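Local atomic coordinates of uncharacterized protein (PDB entry 4R0G), a protein that acts as a guanine-nucleotide exchange factor for the small GTPases Rab5, Rab21 and Rab22, probably through its VPS9-like helical domain. Residues 42-47 / 90-95; 66-71 / 144-149; 96-101 / 136-141. All blocks are in the same frame, centred on the assembly; numbering follows the deposited sequence.

Contact 1 of 3, residues 42-47 / 90-95; sequences EMVSLL and SIALFP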
loop_
_atom_site.group_PDB
_atom_site.type_symbol
_atom_site.label_atom_id
_atom_site.label_comp_id
_atom_site.label_asym_id
_atom_site.label_seq_id
_atom_site.Cartn_x
_atom_site.Cartn_y
_atom_site.Cartn_z
ATOM N N GLU A 42 -15.420 -3.839 -21.782
ATOM C CA GLU A 42 -15.165 -3.159 -23.057
ATOM C C GLU A 42 -13.690 -2.772 -23.148
ATOM O O GLU A 42 -13.009 -2.972 -24.168
ATOM C CB GLU A 42 -16.045 -1.917 -23.168
ATOM N N MET A 43 -13.218 -2.212 -22.044
ATOM C CA MET A 43 -11.847 -1.779 -21.864
ATOM C C MET A 43 -10.834 -2.920 -21.965
ATOM O O MET A 43 -9.697 -2.721 -22.383
ATOM C CB MET A 43 -11.755 -1.122 -20.495
ATOM C CG MET A 43 -10.434 -0.520 -20.242
ATOM S SD MET A 43 -9.949 0.518 -21.637
ATOM C CE MET A 43 -8.299 0.797 -21.162
ATOM N N VAL A 44 -11.246 -4.114 -21.558
ATOM C CA VAL A 44 -10.386 -5.279 -21.628
ATOM C C VAL A 44 -10.409 -5.777 -23.057
ATOM O O VAL A 44 -9.405 -6.282 -23.572
ATOM C CB VAL A 44 -10.853 -6.383 -20.656
ATOM C CG1 VAL A 44 -10.154 -7.733 -20.961
ATOM C CG2 VAL A 44 -10.609 -5.946 -19.233
ATOM N N SER A 45 -11.570 -5.612 -23.690
ATOM C CA SER A 45 -11.760 -5.975 -25.084
ATOM C C SER A 45 -10.831 -5.180 -25.969
ATOM O O SER A 45 -10.062 -5.762 -26.730
ATOM C CB SER A 45 -13.209 -5.770 -25.498
ATOM O OG SER A 45 -14.030 -6.685 -24.799
ATOM N N LEU A 46 -10.874 -3.857 -25.844
ATOM C CA LEU A 46 -9.960 -3.004 -26.607
ATOM C C LEU A 46 -8.463 -3.369 -26.407
ATOM O O LEU A 46 -7.712 -3.572 -27.391
ATOM C CB LEU A 46 -10.246 -1.523 -26.333
ATOM C CG LEU A 46 -11.704 -1.051 -26.495
ATOM C CD1 LEU A 46 -11.911 0.304 -25.859
ATOM C CD2 LEU A 46 -12.111 -0.964 -27.949
ATOM N N LEU A 47 -8.043 -3.474 -25.143
ATOM C CA LEU A 47 -6.700 -3.968 -24.814
ATOM C C LEU A 47 -6.346 -5.278 -25.523
ATOM O O LEU A 47 -5.234 -5.421 -25.992
ATOM C CB LEU A 47 -6.552 -4.190 -23.327
ATOM C CG LEU A 47 -5.819 -3.144 -22.521
ATOM C CD1 LEU A 47 -6.686 -1.940 -22.360
ATOM C CD2 LEU A 47 -5.520 -3.731 -21.153
ATOM N N SER A 90 -3.781 -7.226 -16.906
ATOM C CA SER A 90 -3.606 -8.668 -16.729
ATOM C C SER A 90 -4.860 -9.427 -17.159
ATOM O O SER A 90 -4.793 -10.579 -17.613
ATOM C CB SER A 90 -3.152 -9.035 -15.297
ATOM O OG SER A 90 -4.077 -8.623 -14.328
ATOM N N ILE A 91 -6.004 -8.768 -17.045
ATOM C CA ILE A 91 -7.248 -9.419 -17.433
ATOM C C ILE A 91 -7.313 -9.507 -18.952
ATOM O O ILE A 91 -7.932 -10.433 -19.501
ATOM C CB ILE A 91 -8.488 -8.735 -16.840
ATOM C CG1 ILE A 91 -8.428 -8.790 -15.311
ATOM C CG2 ILE A 91 -9.724 -9.427 -17.282
ATOM C CD1 ILE A 91 -9.526 -7.996 -14.665
ATOM N N ALA A 92 -6.642 -8.570 -19.635
ATOM C CA ALA A 92 -6.547 -8.649 -21.100
ATOM C C ALA A 92 -5.498 -9.659 -21.532
ATOM O O ALA A 92 -5.581 -10.221 -22.610
ATOM C CB ALA A 92 -6.236 -7.320 -21.686
ATOM N N LEU A 93 -4.514 -9.875 -20.667
ATOM C CA LEU A 93 -3.339 -10.689 -20.966
ATOM C C LEU A 93 -3.674 -12.161 -21.228
ATOM O O LEU A 93 -3.135 -12.803 -22.145
ATOM C CB LEU A 93 -2.360 -10.601 -19.799
ATOM C CG LEU A 93 -1.254 -11.661 -19.854
ATOM C CD1 LEU A 93 -0.344 -11.410 -21.029
ATOM C CD2 LEU A 93 -0.441 -11.705 -18.570
ATOM N N PHE A 94 -4.563 -12.679 -20.395
ATOM C CA PHE A 94 -4.856 -14.092 -20.388
ATOM C C PHE A 94 -5.555 -14.524 -21.663
ATOM O O PHE A 94 -5.138 -15.511 -22.263
ATOM C CB PHE A 94 -5.594 -14.509 -19.106
ATOM C CG PHE A 94 -4.845 -14.165 -17.851
ATOM C CD1 PHE A 94 -3.519 -14.517 -17.708
ATOM C CD2 PHE A 94 -5.444 -13.448 -16.841
ATOM C CE1 PHE A 94 -2.823 -14.182 -16.567
ATOM C CE2 PHE A 94 -4.739 -13.112 -15.697
ATOM C CZ PHE A 94 -3.439 -13.474 -15.572
ATOM N N PRO A 95 -6.593 -13.784 -22.099
ATOM C CA PRO A 95 -7.155 -14.072 -23.431
ATOM C C PRO A 95 -6.109 -14.071 -24.546
ATOM O O PRO A 95 -6.094 -15.013 -25.351
ATOM C CB PRO A 95 -8.108 -12.908 -23.670
ATOM C CG PRO A 95 -8.517 -12.481 -22.320
ATOM C CD PRO A 95 -7.347 -12.729 -21.398
#
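Val44 and Leu47, one helical turn apart, set their side chains against Ala92 where two helices of the all-helical VPS9-like domain, 40-53 and 80-101, pack against each other. The segment axes come within 8.6 Å and cross at -53°, and the short side chain at Ala92 lets the backbones close to 5.1 Å between Val44 CA and Ala92 CA. Apolar packing carries the whole contact. Val44 uses both branches: CG1, anti to the backbone N (chi1 167°), lies 3.7 Å from Ala92 CA and also faces the carbonyl of Ile91, while CG2 turns to the branch methyl of Ile91. The two beta-branched side chains meet at about a right angle, with Ile91 CG2 4.1 Å from Val44 CG1, on the more exposed border of the interface. Leu47 supplies the deeper, buried part, and Ile27 of helix 23-30 packs against it. Ile48, the next residue of helix 40-53, also packs on Ala92, and beyond the interface the side chains of Leu93 and Phe94 touch helix 132-151. The methyl of Ala92 fits against Leu47 at two points, CB to Leu47 CB at 3.5 Å and CB to Leu47 CD2 at 3.7 Å.

Contact 2 of 3, residues 66-71 / 144-149; sequences ILYAVH and DKFFTW
The ring of Tyr68 takes the edges of two phenylalanine rings, Phe146 and Phe147, that follow each other on the facing helix. Phe146 comes T-shaped, its edge over one face of the tyrosine ring, with centroids 5.8 Å apart and planes at 83°; its far carbon CZ also lies 4.3 Å from Tyr68 CB. Phe147 approaches as an offset edge-to-face pair, less upright at 62°, and its CE1 is 4.0 Å from Tyr68 CE2 and nearly as close to CZ. Its CG is anti to the carbonyl carbon (chi1 -73°), which brings the end of the ring closer to Tyr68 than the start of the side chain would suggest. Phe146 and Phe147 also touch each other: Phe146 CD2 lies 3.6 Å above the plane of the Phe147 ring, toward its rim. This aromatic cluster joins helix 58-71 to helix 132-151 within the VPS9-like domain. Further out, Ile61 of helix 58-71 packs on Phe146, the buried ring of the three, whereas Phe147 lies at the exposed border. Trp149, one turn along from Phe146, rests on Leu58 and Ile61 and makes a cation-pi contact with Lys62.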
loop_
_atom_site.group_PDB
_atom_site.type_symbol
_atom_site.label_atom_id
_atom_site.label_comp_id
_atom_site.label_asym_id
_atom_site.label_seq_id
_atom_site.Cartn_x
_atom_site.Cartn_y
_atom_site.Cartn_z
ATOM N N ILE A 66 7.761 -9.393 -14.821
ATOM C CA ILE A 66 8.593 -8.579 -13.938
ATOM C C ILE A 66 7.711 -7.529 -13.257
ATOM O O ILE A 66 7.653 -7.464 -12.015
ATOM C CB ILE A 66 9.738 -7.891 -14.684
ATOM C CG1 ILE A 66 10.568 -8.914 -15.458
ATOM C CG2 ILE A 66 10.624 -7.191 -13.724
ATOM C CD1 ILE A 66 11.314 -8.302 -16.628
ATOM N N LEU A 67 6.982 -6.760 -14.073
ATOM C CA LEU A 67 6.109 -5.713 -13.563
ATOM C C LEU A 67 5.205 -6.243 -12.443
ATOM O O LEU A 67 5.131 -5.666 -11.368
ATOM C CB LEU A 67 5.275 -5.126 -14.703
ATOM C CG LEU A 67 4.887 -3.632 -14.646
ATOM C CD1 LEU A 67 3.549 -3.389 -15.330
ATOM C CD2 LEU A 67 4.845 -3.067 -13.240
ATOM N N TYR A 68 4.552 -7.366 -12.692
ATOM C CA TYR A 68 3.664 -7.976 -11.712
ATOM C C TYR A 68 4.385 -8.356 -10.433
ATOM O O TYR A 68 3.922 -8.060 -9.329
ATOM C CB TYR A 68 3.057 -9.243 -12.288
ATOM C CG TYR A 68 1.691 -9.500 -11.745
ATOM C CD1 TYR A 68 0.578 -8.998 -12.394
ATOM C CD2 TYR A 68 1.504 -10.226 -10.566
ATOM C CE1 TYR A 68 -0.696 -9.226 -11.896
ATOM C CE2 TYR A 68 0.230 -10.449 -10.051
ATOM C CZ TYR A 68 -0.863 -9.951 -10.727
ATOM O OH TYR A 68 -2.133 -10.159 -10.261
ATOM N N ALA A 69 5.503 -9.055 -10.583
ATOM C CA ALA A 69 6.305 -9.454 -9.434
ATOM C C ALA A 69 6.548 -8.236 -8.551
ATOM O O ALA A 69 6.504 -8.315 -7.323
ATOM C CB ALA A 69 7.627 -10.037 -9.899
ATOM N N VAL A 70 6.791 -7.098 -9.194
ATOM C CA VAL A 70 6.951 -5.849 -8.475
ATOM C C VAL A 70 5.651 -5.469 -7.761
ATOM O O VAL A 70 5.665 -5.075 -6.619
ATOM C CB VAL A 70 7.378 -4.708 -9.399
ATOM C CG1 VAL A 70 7.455 -3.426 -8.600
ATOM C CG2 VAL A 70 8.726 -5.023 -10.097
ATOM N N HIS A 71 4.522 -5.616 -8.435
ATOM C CA HIS A 71 3.234 -5.244 -7.871
ATOM C C HIS A 71 2.943 -6.066 -6.616
ATOM O O HIS A 71 2.142 -5.663 -5.763
ATOM C CB HIS A 71 2.155 -5.420 -8.941
ATOM C CG HIS A 71 0.776 -5.007 -8.526
ATOM N ND1 HIS A 71 -0.140 -5.898 -8.006
ATOM C CD2 HIS A 71 0.136 -3.816 -8.607
ATOM C CE1 HIS A 71 -1.278 -5.269 -7.767
ATOM N NE2 HIS A 71 -1.141 -4.004 -8.121
ATOM N N ASP A 144 -1.751 -20.271 -15.174
ATOM C CA ASP A 144 -0.779 -21.075 -14.467
ATOM C C ASP A 144 0.595 -20.764 -15.023
ATOM O O ASP A 144 1.476 -20.350 -14.277
ATOM C CB ASP A 144 -1.115 -22.567 -14.574
ATOM C CG ASP A 144 -2.243 -22.982 -13.627
ATOM O OD1 ASP A 144 -2.438 -22.301 -12.591
ATOM O OD2 ASP A 144 -2.931 -23.993 -13.916
ATOM N N LYS A 145 0.733 -20.906 -16.341
ATOM C CA LYS A 145 1.986 -20.679 -17.099
ATOM C C LYS A 145 2.597 -19.322 -16.759
ATOM O O LYS A 145 3.824 -19.163 -16.724
ATOM C CB LYS A 145 1.721 -20.787 -18.621
ATOM C CG LYS A 145 2.897 -21.150 -19.519
ATOM C CD LYS A 145 2.416 -21.418 -20.988
ATOM C CE LYS A 145 2.849 -20.324 -22.007
ATOM N NZ LYS A 145 2.052 -20.193 -23.311
ATOM N N PHE A 146 1.724 -18.358 -16.481
ATOM C CA PHE A 146 2.121 -16.986 -16.186
ATOM C C PHE A 146 2.625 -16.824 -14.766
ATOM O O PHE A 146 3.735 -16.365 -14.538
ATOM C CB PHE A 146 0.959 -16.037 -16.447
ATOM C CG PHE A 146 1.223 -14.622 -16.047
ATOM C CD1 PHE A 146 2.093 -13.840 -16.765
ATOM C CD2 PHE A 146 0.564 -14.062 -14.974
ATOM C CE1 PHE A 146 2.330 -12.527 -16.405
ATOM C CE2 PHE A 146 0.788 -12.756 -14.617
ATOM C CZ PHE A 146 1.680 -11.987 -15.333
ATOM N N PHE A 147 1.781 -17.146 -13.803
ATOM C CA PHE A 147 2.136 -16.950 -12.407
ATOM C C PHE A 147 3.418 -17.681 -12.014
ATOM O O PHE A 147 4.173 -17.212 -11.157
ATOM C CB PHE A 147 0.959 -17.319 -11.521
ATOM C CG PHE A 147 -0.153 -16.318 -11.571
ATOM C CD1 PHE A 147 0.123 -14.950 -11.461
ATOM C CD2 PHE A 147 -1.476 -16.723 -11.751
ATOM C CE1 PHE A 147 -0.915 -13.974 -11.506
ATOM C CE2 PHE A 147 -2.520 -15.772 -11.803
ATOM C CZ PHE A 147 -2.233 -14.390 -11.681
ATOM N N THR A 148 3.683 -18.804 -12.677
ATOM C CA THR A 148 4.961 -19.498 -12.515
ATOM C C THR A 148 6.123 -18.602 -12.975
ATOM O O THR A 148 7.122 -18.440 -12.268
ATOM C CB THR A 148 4.983 -20.824 -13.289
ATOM O OG1 THR A 148 4.853 -20.535 -14.680
ATOM C CG2 THR A 148 3.830 -21.732 -12.849
ATOM N N TRP A 149 5.997 -18.029 -14.166
ATOM C CA TRP A 149 6.968 -17.039 -14.621
ATOM C C TRP A 149 7.120 -15.847 -13.662
ATOM O O TRP A 149 8.161 -15.184 -13.637
ATOM C CB TRP A 149 6.615 -16.547 -16.024
ATOM C CG TRP A 149 6.768 -17.620 -17.031
ATOM C CD1 TRP A 149 7.440 -18.790 -16.866
ATOM C CD2 TRP A 149 6.245 -17.635 -18.371
ATOM N NE1 TRP A 149 7.373 -19.538 -18.017
ATOM C CE2 TRP A 149 6.646 -18.854 -18.957
ATOM C CE3 TRP A 149 5.480 -16.737 -19.129
ATOM C CZ2 TRP A 149 6.295 -19.208 -20.261
ATOM C CZ3 TRP A 149 5.136 -17.088 -20.420
ATOM C CH2 TRP A 149 5.542 -18.315 -20.970
#

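Contact 3 of 3, residues 96-101 / 136-141; sequences CMVYLT and VEFLGQ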
loop_
_atom_site.group_PDB
_atom_site.type_symbol
_atom_site.label_atom_id
_atom_site.label_comp_id
_atom_site.label_asym_id
_atom_site.label_seq_id
_atom_site.Cartn_x
_atom_site.Cartn_y
_atom_site.Cartn_z
ATOM N N CYS A 96 -5.259 -13.042 -24.593
ATOM C CA CYS A 96 -4.192 -13.003 -25.591
ATOM C C CYS A 96 -3.318 -14.276 -25.526
ATOM O O CYS A 96 -2.979 -14.852 -26.548
ATOM C CB CYS A 96 -3.318 -11.736 -25.467
ATOM S SG CYS A 96 -4.192 -10.154 -25.694
ATOM N N MET A 97 -2.964 -14.720 -24.324
ATOM C CA MET A 97 -2.179 -15.952 -24.186
ATOM C C MET A 97 -2.927 -17.138 -24.777
ATOM O O MET A 97 -2.345 -17.994 -25.439
ATOM C CB MET A 97 -1.812 -16.221 -22.731
ATOM C CG MET A 97 -0.833 -15.207 -22.171
ATOM S SD MET A 97 -0.378 -15.470 -20.444
ATOM C CE MET A 97 0.728 -16.880 -20.584
ATOM N N VAL A 98 -4.235 -17.157 -24.563
ATOM C CA VAL A 98 -5.080 -18.207 -25.092
ATOM C C VAL A 98 -5.124 -18.131 -26.606
ATOM O O VAL A 98 -4.935 -19.134 -27.302
ATOM C CB VAL A 98 -6.484 -18.100 -24.517
ATOM C CG1 VAL A 98 -7.435 -19.109 -25.196
ATOM C CG2 VAL A 98 -6.406 -18.276 -23.011
ATOM N N TYR A 99 -5.365 -16.930 -27.119
ATOM C CA TYR A 99 -5.425 -16.730 -28.568
ATOM C C TYR A 99 -4.093 -17.043 -29.231
ATOM O O TYR A 99 -4.062 -17.575 -30.325
ATOM C CB TYR A 99 -5.870 -15.314 -28.879
ATOM C CG TYR A 99 -7.296 -15.089 -28.472
ATOM C CD1 TYR A 99 -8.174 -16.155 -28.405
ATOM C CD2 TYR A 99 -7.773 -13.815 -28.163
ATOM C CE1 TYR A 99 -9.495 -15.964 -28.059
ATOM C CE2 TYR A 99 -9.091 -13.609 -27.804
ATOM C CZ TYR A 99 -9.949 -14.694 -27.757
ATOM O OH TYR A 99 -11.271 -14.546 -27.398
ATOM N N LEU A 100 -2.989 -16.736 -28.559
ATOM C CA LEU A 100 -1.659 -16.963 -29.119
ATOM C C LEU A 100 -1.375 -18.447 -29.204
ATOM O O LEU A 100 -1.016 -18.952 -30.267
ATOM C CB LEU A 100 -0.591 -16.297 -28.245
ATOM C CG LEU A 100 0.696 -15.753 -28.892
ATOM C CD1 LEU A 100 1.742 -15.543 -27.822
ATOM C CD2 LEU A 100 1.247 -16.623 -30.013
ATOM N N THR A 101 -1.533 -19.143 -28.083
ATOM C CA THR A 101 -1.262 -20.580 -28.049
ATOM C C THR A 101 -2.093 -21.364 -29.074
ATOM O O THR A 101 -1.601 -22.306 -29.693
ATOM C CB THR A 101 -1.481 -21.144 -26.642
ATOM O OG1 THR A 101 -0.537 -20.540 -25.750
ATOM C CG2 THR A 101 -1.271 -22.627 -26.638
ATOM N N VAL A 136 -12.333 -21.159 -20.891
ATOM C CA VAL A 136 -12.025 -21.133 -19.456
ATOM C C VAL A 136 -10.903 -22.108 -19.060
ATOM O O VAL A 136 -10.031 -21.751 -18.285
ATOM C CB VAL A 136 -13.284 -21.302 -18.565
ATOM C CG1 VAL A 136 -12.971 -20.940 -17.136
ATOM C CG2 VAL A 136 -14.398 -20.406 -19.060
ATOM N N GLU A 137 -10.893 -23.321 -19.600
ATOM C CA GLU A 137 -9.765 -24.226 -19.342
ATOM C C GLU A 137 -8.441 -23.646 -19.825
ATOM O O GLU A 137 -7.478 -23.565 -19.062
ATOM C CB GLU A 137 -9.996 -25.566 -20.005
ATOM C CG GLU A 137 -11.332 -26.128 -19.682
ATOM C CD GLU A 137 -11.605 -27.391 -20.444
ATOM O OE1 GLU A 137 -10.660 -28.211 -20.545
ATOM O OE2 GLU A 137 -12.747 -27.550 -20.949
ATOM N N PHE A 138 -8.409 -23.248 -21.091
ATOM C CA PHE A 138 -7.265 -22.567 -21.657
ATOM C C PHE A 138 -6.829 -21.405 -20.784
ATOM O O PHE A 138 -5.671 -21.322 -20.364
ATOM C CB PHE A 138 -7.605 -22.021 -23.053
ATOM C CG PHE A 138 -7.638 -23.067 -24.124
ATOM C CD1 PHE A 138 -6.963 -24.284 -23.960
ATOM C CD2 PHE A 138 -8.329 -22.849 -25.293
ATOM C CE1 PHE A 138 -6.986 -25.274 -24.953
ATOM C CE2 PHE A 138 -8.359 -23.836 -26.301
ATOM C CZ PHE A 138 -7.682 -25.058 -26.118
ATOM N N LEU A 139 -7.780 -20.529 -20.492
ATOM C CA LEU A 139 -7.541 -19.352 -19.682
ATOM C C LEU A 139 -6.806 -19.678 -18.374
ATOM O O LEU A 139 -5.964 -18.907 -17.924
ATOM C CB LEU A 139 -8.879 -18.692 -19.377
ATOM C CG LEU A 139 -8.961 -17.182 -19.327
ATOM C CD1 LEU A 139 -8.139 -16.579 -20.453
ATOM C CD2 LEU A 139 -10.424 -16.811 -19.473
ATOM N N GLY A 140 -7.093 -20.826 -17.773
ATOM C CA GLY A 140 -6.451 -21.188 -16.520
ATOM C C GLY A 140 -5.073 -21.750 -16.745
ATOM O O GLY A 140 -4.171 -21.566 -15.944
ATOM N N GLN A 141 -4.916 -22.451 -17.849
ATOM C CA GLN A 141 -3.636 -23.012 -18.207
ATOM C C GLN A 141 -2.647 -21.915 -18.457
ATOM O O GLN A 141 -1.488 -22.029 -18.080
ATOM C CB GLN A 141 -3.767 -23.846 -19.475
ATOM C CG GLN A 141 -4.527 -25.086 -19.268
ATOM C CD GLN A 141 -4.636 -25.911 -20.514
ATOM O OE1 GLN A 141 -4.600 -25.385 -21.648
ATOM N NE2 GLN A 141 -4.777 -27.230 -20.324
#
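Val98 stands alone on its side of this contact, sending one methyl to Phe138 and the other to Leu139. All the packing across the two segments is apolar. With chi1 at 173°, CG1 sits trans to N and meets the base of the phenylalanine: it is 3.6 Å from Phe138 CB and 3.8 Å from Phe138 CD2. The phenyl group is therefore touched near its attachment, obliquely to the ring plane, while its outer end leads away from helix 80-101. CG2, on the other branch, lies 3.5 Å from Leu139 CD1 and 3.6 Å from Leu139 N, so the valine also lies against the backbone between the two partners. The CB of Leu139 is directed away from residues 96-101, yet its CD1 comes back to the interface. Both pairs of side chains cross at about a right angle. Among CA atoms, those of Val98 and Phe138 are nearest across the segments, 6.0 Å apart.

Polar bonds lie around this apolar patch. Thr101 OG1 is hydrogen-bonded to Glu142, whose side chain also touches Met97 and Val98, and this ties the end of helix 80-101 to helix 132-151 just past the packed residues. The carbonyl of Val98 receives a bond from Asn102, a residue that also packs on Phe138. Cys96, whose CB points away from residues 136-141, packs on Ile48 and Leu52 of helix 40-53. With one valine bridging two consecutive residues of the opposing helix, this is plain helix-helix packing in the all-helical VPS9-like domain, joining the C-terminal turns of helix 80-101 to helix 132-151.

Helix 80-101 joins contacts 1 and 3, whose centres lie about 12 Å apart, and helix 132-151 joins contacts 2 and 3, about 16 Å apart; the centres of contacts 1 and 2 are about 17 Å apart. Direct packing bridges each pair. Between contacts 1 and 2, Leu93 CD2 is 3.6 Å from Phe146 CE1, and Phe94 reaches both phenylalanines of the aromatic cluster. Leu139 of contact 3 turns its CD1 to the Phe94-Pro95 backbone of contact 1, 3.5 Å from Phe94 C. Met97 of contact 3 packs on Phe146 and Lys145 of contact 2. Together they knit four helices of the VPS9-like domain.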